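Long-range contacts in galactose mutarotase related enzyme (PDB 3Q1N), which probably binds carbohydrate and may act as an isomerase of the aldose 1-epimerase type: residues 226-236 against 286-294; 3-14 against 83-93. One frame throughout, in Å; residues are numbered along the deposited sequence.

In the fold
Both contacts belong to the antiparallel beta architecture of the galactose mutarotase-like fold, and both reach the same large sheet, in which strands 109-118 and 121-130 lie between strand 90-96 and strand 284-293. Interaction 2 (3-14 with 83-93) closes before interaction 1 (226-236 with 286-294) opens along the chain. It sets the N-terminal four-stranded sheet against the hairpin at one margin of the large sheet, whereas interaction 1 joins two neighbouring strands inside it and fixes the C-terminus. Their centres are about 17 Å apart, yet they meet where F10 packs on L293, so the N-terminal sheet touches the last strand of the large sheet near the C-terminus.

Interaction 1: residues 226-236 against 286-294; sequences DHSITLDISDF and QLALKVELH. With EDO (1,2-ethanediol), chain R; EDO (1,2-ethanediol), chain P.
E292 and D232 bring their carboxylates together across the strands, the planes 83° apart and E292 OE2 only 2.6 Å from D232 OD1. K217, salt-bridged to E292 OE2, probably offsets the gathered negative charge. The extended E292 side chain lies beside T230, pointing the same way. With an alanine in place of E292, K217 is likely to lose its salt-bridge partner on this strand, and the flank of T230 would probably lose its cover. At the C-terminus, in the conformer described, the H294 ring turns its edge to T230 OG1, which bonds to T219, while S228 OG and H294 ND1 share a hydrogen bond of 3.1 Å. H227, its CG anti to the carbonyl carbon (chi1 -68°), sends ND1 in its ring plane onto a lone pair of H294 O (2.7 Å, 172°); D29 takes its NE2. Strands 229-232 and 286-293 are antiparallel neighbours within the large sheet of the mutarotase-like fold, with T230–E292 and D232–K290 as hydrogen-bonded pairs. On the face opposite the acids, L231 CD2 sits against both methyls of V291 (CG2 at 3.8 Å), and I229 CG2 meets L293 CD2. Past the strand, the type I turn 233-236 brings F236 against L287 and L289 of strand 286-293, F236 CE1 3.7 Å from L289 CD2 and the ring edge toward A288 O. D235 OD2 uses its anti lone pair to accept from A288 N (2.8 Å).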
loop_
_atom_site.group_PDB
_atom_site.type_symbol
_atom_site.label_atom_id
_atom_site.label_comp_id
_atom_site.label_asym_id
_atom_site.label_seq_id
_atom_site.Cartn_x
_atom_site.Cartn_y
_atom_site.Cartn_z
ATOM N N ASP A 226 -12.566 20.057 2.642
ATOM C CA ASP A 226 -11.521 20.721 3.425
ATOM C C ASP A 226 -10.277 19.900 3.545
ATOM O O ASP A 226 -9.151 20.440 3.439
ATOM C CB ASP A 226 -12.016 21.035 4.854
ATOM C CG ASP A 226 -12.898 22.271 4.925
ATOM O OD1 ASP A 226 -13.115 22.939 3.886
ATOM O OD2 ASP A 226 -13.415 22.560 6.024
ATOM N N HIS A 227 -10.431 18.607 3.825
ATOM C CA HIS A 227 -9.288 17.791 4.113
ATOM C C HIS A 227 -8.798 17.126 2.803
ATOM O O HIS A 227 -9.575 16.746 1.893
ATOM C CB HIS A 227 -9.597 16.747 5.211
ATOM C CG HIS A 227 -9.832 17.360 6.561
ATOM N ND1 HIS A 227 -8.813 17.926 7.301
ATOM C CD2 HIS A 227 -10.967 17.535 7.285
ATOM C CE1 HIS A 227 -9.314 18.421 8.419
ATOM N NE2 HIS A 227 -10.618 18.195 8.434
ATOM N N SER A 228 -7.506 17.101 2.660
ATOM C CA SER A 228 -6.857 16.341 1.612
ATOM C C SER A 228 -5.650 15.723 2.274
ATOM O O SER A 228 -5.314 16.057 3.418
ATOM C CB SER A 228 -6.422 17.250 0.474
ATOM O OG SER A 228 -5.541 18.270 0.896
ATOM N N ILE A 229 -5.036 14.769 1.574
ATOM C CA ILE A 229 -3.754 14.191 1.976
ATOM C C ILE A 229 -2.804 14.177 0.801
ATOM O O ILE A 229 -3.239 14.190 -0.339
ATOM C CB ILE A 229 -3.891 12.747 2.479
ATOM C CG1 ILE A 229 -4.438 11.804 1.380
ATOM C CG2 ILE A 229 -4.799 12.751 3.727
ATOM C CD1 ILE A 229 -3.417 10.937 0.700
ATOM N N THR A 230 -1.519 14.212 1.126
ATOM C CA THR A 230 -0.454 14.088 0.145
ATOM C C THR A 230 0.492 12.976 0.612
ATOM O O THR A 230 0.934 12.969 1.776
ATOM C CB THR A 230 0.318 15.394 -0.016
ATOM O OG1 THR A 230 -0.583 16.392 -0.500
ATOM C CG2 THR A 230 1.511 15.235 -1.022
ATOM N N LEU A 231 0.777 12.045 -0.282
ATOM C CA LEU A 231 1.733 10.962 -0.050
ATOM C C LEU A 231 3.095 11.337 -0.602
ATOM O O LEU A 231 3.221 11.749 -1.751
ATOM C CB LEU A 231 1.261 9.653 -0.676
ATOM C CG LEU A 231 -0.045 9.051 -0.172
ATOM C CD1 LEU A 231 -0.324 7.678 -0.792
ATOM C CD2 LEU A 231 -0.138 8.938 1.359
ATOM N N ASP A 232 4.109 11.310 0.258
ATOM C CA ASP A 232 5.493 11.530 -0.141
ATOM C C ASP A 232 6.079 10.133 -0.358
ATOM O O ASP A 232 6.262 9.390 0.580
ATOM C CB ASP A 232 6.266 12.284 0.952
ATOM C CG ASP A 232 5.663 13.678 1.249
ATOM O OD1 ASP A 232 4.739 14.128 0.544
ATOM O OD2 ASP A 232 6.092 14.301 2.221
ATOM N N ILE A 233 6.330 9.776 -1.607
ATOM C CA ILE A 233 6.577 8.348 -1.973
ATOM C C ILE A 233 7.705 8.170 -3.000
ATOM O O ILE A 233 7.697 7.233 -3.792
ATOM C CB ILE A 233 5.233 7.679 -2.426
ATOM C CG1 ILE A 233 4.433 8.606 -3.320
ATOM C CG2 ILE A 233 4.395 7.332 -1.203
ATOM C CD1 ILE A 233 5.042 8.899 -4.619
ATOM N N SER A 234 8.736 9.007 -2.956
ATOM C CA SER A 234 9.859 8.876 -3.908
ATOM C C SER A 234 10.469 7.480 -3.848
ATOM O O SER A 234 10.931 6.955 -4.862
ATOM C CB SER A 234 10.963 9.905 -3.641
ATOM O OG SER A 234 10.542 11.237 -3.905
ATOM N N ASP A 235 10.515 6.893 -2.650
ATOM C CA ASP A 235 11.122 5.572 -2.465
ATOM C C ASP A 235 10.338 4.413 -3.084
ATOM O O ASP A 235 10.883 3.306 -3.235
ATOM C CB ASP A 235 11.294 5.249 -0.964
ATOM C CG ASP A 235 12.391 6.050 -0.278
ATOM O OD1 ASP A 235 13.111 6.838 -0.931
ATOM O OD2 ASP A 235 12.524 5.935 0.964
ATOM N N PHE A 236 9.053 4.612 -3.362
ATOM C CA PHE A 236 8.165 3.549 -3.829
ATOM C C PHE A 236 7.997 3.720 -5.340
ATOM O O PHE A 236 7.534 4.764 -5.780
ATOM C CB PHE A 236 6.813 3.612 -3.100
ATOM C CG PHE A 236 6.860 3.102 -1.689
ATOM C CD1 PHE A 236 7.322 3.898 -0.650
ATOM C CD2 PHE A 236 6.511 1.806 -1.406
ATOM C CE1 PHE A 236 7.395 3.407 0.633
ATOM C CE2 PHE A 236 6.574 1.305 -0.152
ATOM C CZ PHE A 236 7.064 2.118 0.904
ATOM N N GLN A 286 15.653 -0.367 2.970
ATOM C CA GLN A 286 14.881 0.594 3.740
ATOM C C GLN A 286 14.054 1.474 2.797
ATOM O O GLN A 286 14.578 1.923 1.751
ATOM C CB GLN A 286 15.798 1.446 4.615
ATOM C CG GLN A 286 16.449 0.609 5.710
ATOM C CD GLN A 286 17.411 1.354 6.585
ATOM O OE1 GLN A 286 17.126 2.478 7.050
ATOM N NE2 GLN A 286 18.544 0.727 6.863
ATOM N N LEU A 287 12.805 1.725 3.176
ATOM C CA LEU A 287 11.870 2.552 2.419
ATOM C C LEU A 287 11.188 3.502 3.394
ATOM O O LEU A 287 10.870 3.087 4.510
ATOM C CB LEU A 287 10.814 1.677 1.754
ATOM C CG LEU A 287 11.297 0.611 0.760
ATOM C CD1 LEU A 287 10.176 -0.344 0.389
ATOM C CD2 LEU A 287 11.859 1.287 -0.494
ATOM N N ALA A 288 10.972 4.744 2.983
ATOM C CA ALA A 288 10.251 5.700 3.820
ATOM C C ALA A 288 9.095 6.286 3.047
ATOM O O ALA A 288 9.135 6.362 1.824
ATOM C CB ALA A 288 11.165 6.796 4.299
ATOM N N LEU A 289 8.047 6.677 3.761
ATOM C CA LEU A 289 6.987 7.522 3.190
ATOM C C LEU A 289 6.465 8.500 4.239
ATOM O O LEU A 289 6.723 8.340 5.440
ATOM C CB LEU A 289 5.830 6.689 2.623
ATOM C CG LEU A 289 5.006 5.744 3.503
ATOM C CD1 LEU A 289 3.859 6.459 4.204
ATOM C CD2 LEU A 289 4.478 4.546 2.679
ATOM N N LYS A 290 5.726 9.511 3.775
ATOM C CA LYS A 290 4.961 10.368 4.660
ATOM C C LYS A 290 3.546 10.501 4.124
ATOM O O LYS A 290 3.332 10.533 2.906
ATOM C CB LYS A 290 5.569 11.766 4.785
ATOM C CG LYS A 290 7.046 11.806 5.229
ATOM C CD LYS A 290 7.557 13.268 5.422
ATOM C CE LYS A 290 9.024 13.243 5.885
ATOM N NZ LYS A 290 9.557 14.639 6.096
ATOM N N VAL A 291 2.597 10.552 5.047
ATOM C CA VAL A 291 1.206 10.894 4.725
ATOM C C VAL A 291 1.042 12.315 5.285
ATOM O O VAL A 291 1.000 12.496 6.495
ATOM C CB VAL A 291 0.217 9.921 5.368
ATOM C CG1 VAL A 291 -1.220 10.217 4.864
ATOM C CG2 VAL A 291 0.614 8.445 5.065
ATOM N N GLU A 292 1.055 13.316 4.430
ATOM C CA GLU A 292 0.809 14.688 4.870
ATOM C C GLU A 292 -0.685 14.871 5.084
ATOM O O GLU A 292 -1.498 14.507 4.216
ATOM C CB GLU A 292 1.287 15.716 3.873
ATOM C CG GLU A 292 2.717 15.516 3.351
ATOM C CD GLU A 292 3.143 16.601 2.367
ATOM O OE1 GLU A 292 2.450 17.633 2.209
ATOM O OE2 GLU A 292 4.197 16.415 1.736
ATOM N N LEU A 293 -1.047 15.387 6.260
ATOM C CA LEU A 293 -2.439 15.451 6.694
ATOM C C LEU A 293 -2.906 16.909 6.625
ATOM O O LEU A 293 -2.500 17.713 7.461
ATOM C CB LEU A 293 -2.538 14.888 8.101
ATOM C CG LEU A 293 -2.188 13.403 8.212
ATOM C CD1 LEU A 293 -2.340 12.977 9.682
ATOM C CD2 LEU A 293 -3.092 12.528 7.227
ATOM N N HIS A 294 -3.700 17.232 5.597
ATOM C CA HIS A 294 -4.168 18.589 5.305
ATOM C C HIS A 294 -5.644 18.661 5.610
ATOM O O HIS A 294 -6.243 17.892 6.363
ATOM C CB HIS A 294 -4.088 18.966 3.811
ATOM C CG HIS A 294 -2.781 18.711 3.140
ATOM N ND1 HIS A 294 -2.680 17.930 2.003
ATOM C CD2 HIS A 294 -1.546 19.203 3.372
ATOM C CE1 HIS A 294 -1.427 17.922 1.594
ATOM N NE2 HIS A 294 -0.718 18.689 2.401
ATOM O OXT HIS A 294 -6.310 19.496 5.002
HETATM C C1 EDO R . 15.784 5.250 3.953
HETATM O O1 EDO R . 14.659 5.193 4.844
HETATM C C2 EDO R . 15.289 5.471 2.524
HETATM O O2 EDO R . 14.474 6.654 2.460
HETATM C C1 EDO P . -14.467 24.741 0.854
HETATM O O1 EDO P . -13.394 25.330 0.093
HETATM C C2 EDO P . -14.303 23.233 0.828
HETATM O O2 EDO P . -12.913 22.867 0.944
HETATM O O HOH W 1 -8.189 21.012 5.961
HETATM O O HOH W 2 9.561 8.047 -0.174
#

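Interaction 2: residues 3-14 against 83-93; sequences ITIENSKFKAGI and VSDKSDSAVTF. With NO3 (nitrate ion), chain E.
I3, I5 and I14 supply the apolar side of the contact, meeting V83, V91 and F93 of the facing hairpin. I3 and V83 reach toward each other tip to tip, I3 CG1 to V83 CG2 at 4.0 Å, and I3 slides past the F93 ring with CG1 near CZ. I14 crosses that ring obliquely: its CG2, anti to the backbone N, comes to 3.5 Å from F93 CE2. I5 turns CG2 onto V91 CG1 (3.9 Å) and also over the backbone at A90 N, while its CD1 lies by S89 O; Y115 and L117 of strand 109-118 also touch I5. K86 adds an aliphatic contact, its chain bent at chi2 (67°) and chi4 (80°) to run past I3 in the opposite direction, with CE close to I3 CG2 in the conformer described.

Polar links are few. E6 N donates to D88 O (2.8 Å, 158°), and the same oxygen receives a CA-H...O contact from I5. K86 NZ, held by S87 O of its own turn, makes a weak hydrogen bond to T4 O at 3.0 Å. The E6 carboxylate instead pairs with K27.

The N-terminal sheet thus packs edge strand 2-6 against the hairpin 82-84/90-96 at the margin of the large sheet. With one firm backbone bond and one weak lysine bond between the segments, the association rests chiefly on branched aliphatic side chains in van der Waals contact and the F93 ring.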
loop_
_atom_site.group_PDB
_atom_site.type_symbol
_atom_site.label_atom_id
_atom_site.label_comp_id
_atom_site.label_asym_id
_atom_site.label_seq_id
_atom_site.Cartn_x
_atom_site.Cartn_y
_atom_site.Cartn_z
ATOM N N ILE A 3 -2.097 0.080 19.649
ATOM C CA ILE A 3 -1.230 1.070 20.203
ATOM C C ILE A 3 -1.710 2.408 19.647
ATOM O O ILE A 3 -2.047 2.529 18.452
ATOM C CB ILE A 3 0.224 0.855 19.723
ATOM C CG1 ILE A 3 0.747 -0.511 20.198
ATOM C CG2 ILE A 3 1.134 1.973 20.183
ATOM C CD1 ILE A 3 0.928 -0.634 21.723
ATOM N N THR A 4 -1.725 3.413 20.492
ATOM C CA THR A 4 -1.986 4.753 19.991
ATOM C C THR A 4 -0.740 5.630 20.130
ATOM O O THR A 4 0.045 5.473 21.070
ATOM C CB THR A 4 -3.196 5.407 20.689
ATOM O OG1 THR A 4 -2.934 5.649 22.063
ATOM C CG2 THR A 4 -4.470 4.543 20.535
ATOM N N ILE A 5 -0.555 6.524 19.173
ATOM C CA ILE A 5 0.440 7.586 19.269
ATOM C C ILE A 5 -0.282 8.869 18.990
ATOM O O ILE A 5 -1.360 8.877 18.384
ATOM C CB ILE A 5 1.653 7.377 18.324
ATOM C CG1 ILE A 5 1.201 7.125 16.868
ATOM C CG2 ILE A 5 2.567 6.187 18.840
ATOM C CD1 ILE A 5 2.379 7.101 15.830
ATOM N N GLU A 6 0.292 9.968 19.434
ATOM C CA GLU A 6 -0.369 11.260 19.252
ATOM C C GLU A 6 0.543 12.408 19.514
ATOM O O GLU A 6 1.550 12.277 20.209
ATOM C CB GLU A 6 -1.586 11.374 20.172
ATOM C CG GLU A 6 -1.316 11.411 21.657
ATOM C CD GLU A 6 -2.638 11.284 22.423
ATOM O OE1 GLU A 6 -3.414 12.261 22.469
ATOM O OE2 GLU A 6 -2.923 10.170 22.930
ATOM N N ASN A 7 0.208 13.533 18.901
ATOM C CA ASN A 7 0.850 14.799 19.238
ATOM C C ASN A 7 -0.255 15.842 19.381
ATOM O O ASN A 7 -1.437 15.499 19.560
ATOM C CB ASN A 7 1.964 15.134 18.226
ATOM C CG ASN A 7 1.444 15.340 16.820
ATOM O OD1 ASN A 7 0.231 15.422 16.592
ATOM N ND2 ASN A 7 2.373 15.452 15.865
ATOM N N SER A 8 0.078 17.125 19.367
ATOM C CA SER A 8 -0.947 18.139 19.599
ATOM C C SER A 8 -2.017 18.182 18.485
ATOM O O SER A 8 -3.150 18.560 18.742
ATOM C CB SER A 8 -0.318 19.522 19.729
ATOM O OG SER A 8 0.057 20.056 18.496
ATOM N N LYS A 9 -1.610 17.844 17.267
ATOM C CA LYS A 9 -2.507 17.930 16.088
ATOM C C LYS A 9 -3.239 16.625 15.722
ATOM O O LYS A 9 -4.352 16.670 15.142
ATOM C CB LYS A 9 -1.706 18.379 14.866
ATOM C CG LYS A 9 -1.221 19.858 14.912
ATOM C CD LYS A 9 -0.369 20.245 13.661
ATOM C CE LYS A 9 -1.237 20.369 12.379
ATOM N NZ LYS A 9 -0.408 20.605 11.097
ATOM N N PHE A 10 -2.623 15.479 16.008
ATOM C CA PHE A 10 -3.031 14.201 15.376
ATOM C C PHE A 10 -3.031 13.054 16.391
ATOM O O PHE A 10 -2.254 13.082 17.348
ATOM C CB PHE A 10 -2.074 13.845 14.215
ATOM C CG PHE A 10 -2.005 14.875 13.127
ATOM C CD1 PHE A 10 -3.128 15.267 12.436
ATOM C CD2 PHE A 10 -0.792 15.449 12.792
ATOM C CE1 PHE A 10 -3.050 16.229 11.438
ATOM C CE2 PHE A 10 -0.683 16.360 11.800
ATOM C CZ PHE A 10 -1.829 16.781 11.122
ATOM N N LYS A 11 -3.888 12.059 16.173
ATOM C CA LYS A 11 -3.823 10.789 16.873
ATOM C C LYS A 11 -3.914 9.639 15.864
ATOM O O LYS A 11 -4.704 9.719 14.916
ATOM C CB LYS A 11 -4.946 10.699 17.906
ATOM C CG LYS A 11 -4.883 9.458 18.823
ATOM C CD LYS A 11 -5.775 9.617 20.035
ATOM C CE LYS A 11 -5.674 8.429 20.997
ATOM N NZ LYS A 11 -6.593 8.635 22.177
ATOM N N ALA A 12 -3.135 8.591 16.089
ATOM C CA ALA A 12 -3.153 7.399 15.212
ATOM C C ALA A 12 -3.353 6.163 16.100
ATOM O O ALA A 12 -2.823 6.087 17.236
ATOM C CB ALA A 12 -1.861 7.275 14.417
ATOM N N GLY A 13 -4.104 5.196 15.581
ATOM C CA GLY A 13 -4.272 3.899 16.229
ATOM C C GLY A 13 -3.763 2.844 15.276
ATOM O O GLY A 13 -4.066 2.897 14.065
ATOM N N ILE A 14 -2.913 1.962 15.810
ATOM C CA ILE A 14 -2.250 0.930 15.012
ATOM C C ILE A 14 -2.412 -0.402 15.717
ATOM O O ILE A 14 -2.098 -0.535 16.906
ATOM C CB ILE A 14 -0.724 1.173 14.790
ATOM C CG1 ILE A 14 -0.433 2.582 14.250
ATOM C CG2 ILE A 14 -0.141 0.121 13.847
ATOM C CD1 ILE A 14 0.069 3.538 15.333
ATOM N N VAL A 83 6.001 -4.875 19.748
ATOM C CA VAL A 83 6.116 -3.418 19.948
ATOM C C VAL A 83 7.437 -3.069 20.689
ATOM O O VAL A 83 7.868 -3.757 21.627
ATOM C CB VAL A 83 4.926 -2.926 20.783
ATOM C CG1 VAL A 83 5.071 -1.383 21.138
ATOM C CG2 VAL A 83 3.639 -3.217 20.043
ATOM N N SER A 84 8.130 -2.048 20.203
ATOM C CA SER A 84 9.321 -1.554 20.852
ATOM C C SER A 84 9.452 -0.042 20.643
ATOM O O SER A 84 8.708 0.567 19.832
ATOM C CB SER A 84 10.566 -2.240 20.300
ATOM O OG SER A 84 10.808 -1.887 18.943
ATOM N N ASP A 85 10.359 0.566 21.406
ATOM C CA ASP A 85 10.677 1.979 21.234
ATOM C C ASP A 85 9.418 2.867 21.188
ATOM O O ASP A 85 9.284 3.763 20.327
ATOM C CB ASP A 85 11.527 2.157 19.982
ATOM C CG ASP A 85 12.929 1.557 20.136
ATOM O OD1 ASP A 85 13.345 1.303 21.290
ATOM O OD2 ASP A 85 13.607 1.363 19.115
ATOM N N LYS A 86 8.507 2.617 22.123
ATOM C CA LYS A 86 7.234 3.357 22.210
ATOM C C LYS A 86 7.424 4.664 22.965
ATOM O O LYS A 86 7.885 4.677 24.108
ATOM C CB LYS A 86 6.139 2.496 22.860
ATOM C CG LYS A 86 4.824 3.209 23.237
ATOM C CD LYS A 86 4.058 3.679 22.014
ATOM C CE LYS A 86 2.617 4.157 22.341
ATOM N NZ LYS A 86 2.493 5.514 22.878
ATOM N N SER A 87 7.127 5.768 22.298
ATOM C CA SER A 87 7.049 7.086 22.945
ATOM C C SER A 87 5.659 7.622 22.661
ATOM O O SER A 87 4.849 6.926 22.058
ATOM C CB SER A 87 8.127 8.030 22.394
ATOM O OG SER A 87 7.855 8.354 21.072
ATOM N N ASP A 88 5.363 8.855 23.076
ATOM C CA ASP A 88 4.007 9.344 22.912
ATOM C C ASP A 88 3.645 9.522 21.457
ATOM O O ASP A 88 2.484 9.316 21.100
ATOM C CB ASP A 88 3.790 10.637 23.687
ATOM C CG ASP A 88 3.983 10.434 25.167
ATOM O OD1 ASP A 88 3.555 9.378 25.668
ATOM O OD2 ASP A 88 4.586 11.295 25.827
ATOM N N SER A 89 4.644 9.871 20.633
ATOM C CA SER A 89 4.389 10.217 19.253
ATOM C C SER A 89 4.984 9.239 18.234
ATOM O O SER A 89 4.852 9.454 17.028
ATOM C CB SER A 89 4.902 11.637 19.006
ATOM O OG SER A 89 6.233 11.752 19.483
ATOM N N ALA A 90 5.614 8.150 18.690
ATOM C CA ALA A 90 6.239 7.186 17.766
ATOM C C ALA A 90 6.224 5.788 18.369
ATOM O O ALA A 90 6.209 5.619 19.605
ATOM C CB ALA A 90 7.726 7.554 17.378
ATOM N N VAL A 91 6.312 4.798 17.480
ATOM C CA VAL A 91 6.352 3.420 17.912
ATOM C C VAL A 91 6.906 2.554 16.815
ATOM O O VAL A 91 6.728 2.869 15.634
ATOM C CB VAL A 91 4.959 2.914 18.340
ATOM C CG1 VAL A 91 3.966 2.981 17.177
ATOM C CG2 VAL A 91 5.041 1.449 18.884
ATOM N N THR A 92 7.551 1.444 17.198
ATOM C CA THR A 92 8.162 0.528 16.235
ATOM C C THR A 92 7.539 -0.855 16.412
ATOM O O THR A 92 7.323 -1.326 17.555
ATOM C CB THR A 92 9.722 0.458 16.377
ATOM O OG1 THR A 92 10.288 1.734 16.077
ATOM C CG2 THR A 92 10.340 -0.562 15.430
ATOM N N PHE A 93 7.189 -1.456 15.271
ATOM C CA PHE A 93 6.629 -2.798 15.202
ATOM C C PHE A 93 7.559 -3.720 14.435
ATOM O O PHE A 93 8.043 -3.364 13.370
ATOM C CB PHE A 93 5.294 -2.758 14.447
ATOM C CG PHE A 93 4.179 -2.081 15.186
ATOM C CD1 PHE A 93 3.394 -2.786 16.076
ATOM C CD2 PHE A 93 3.873 -0.745 14.949
ATOM C CE1 PHE A 93 2.318 -2.201 16.756
ATOM C CE2 PHE A 93 2.808 -0.112 15.633
ATOM C CZ PHE A 93 2.018 -0.830 16.547
HETATM N N NO3 E . 7.412 10.363 25.435
HETATM O O1 NO3 E . 7.844 11.145 26.507
HETATM O O2 NO3 E . 7.070 10.957 24.224
HETATM O O3 NO3 E . 7.385 8.976 25.589
#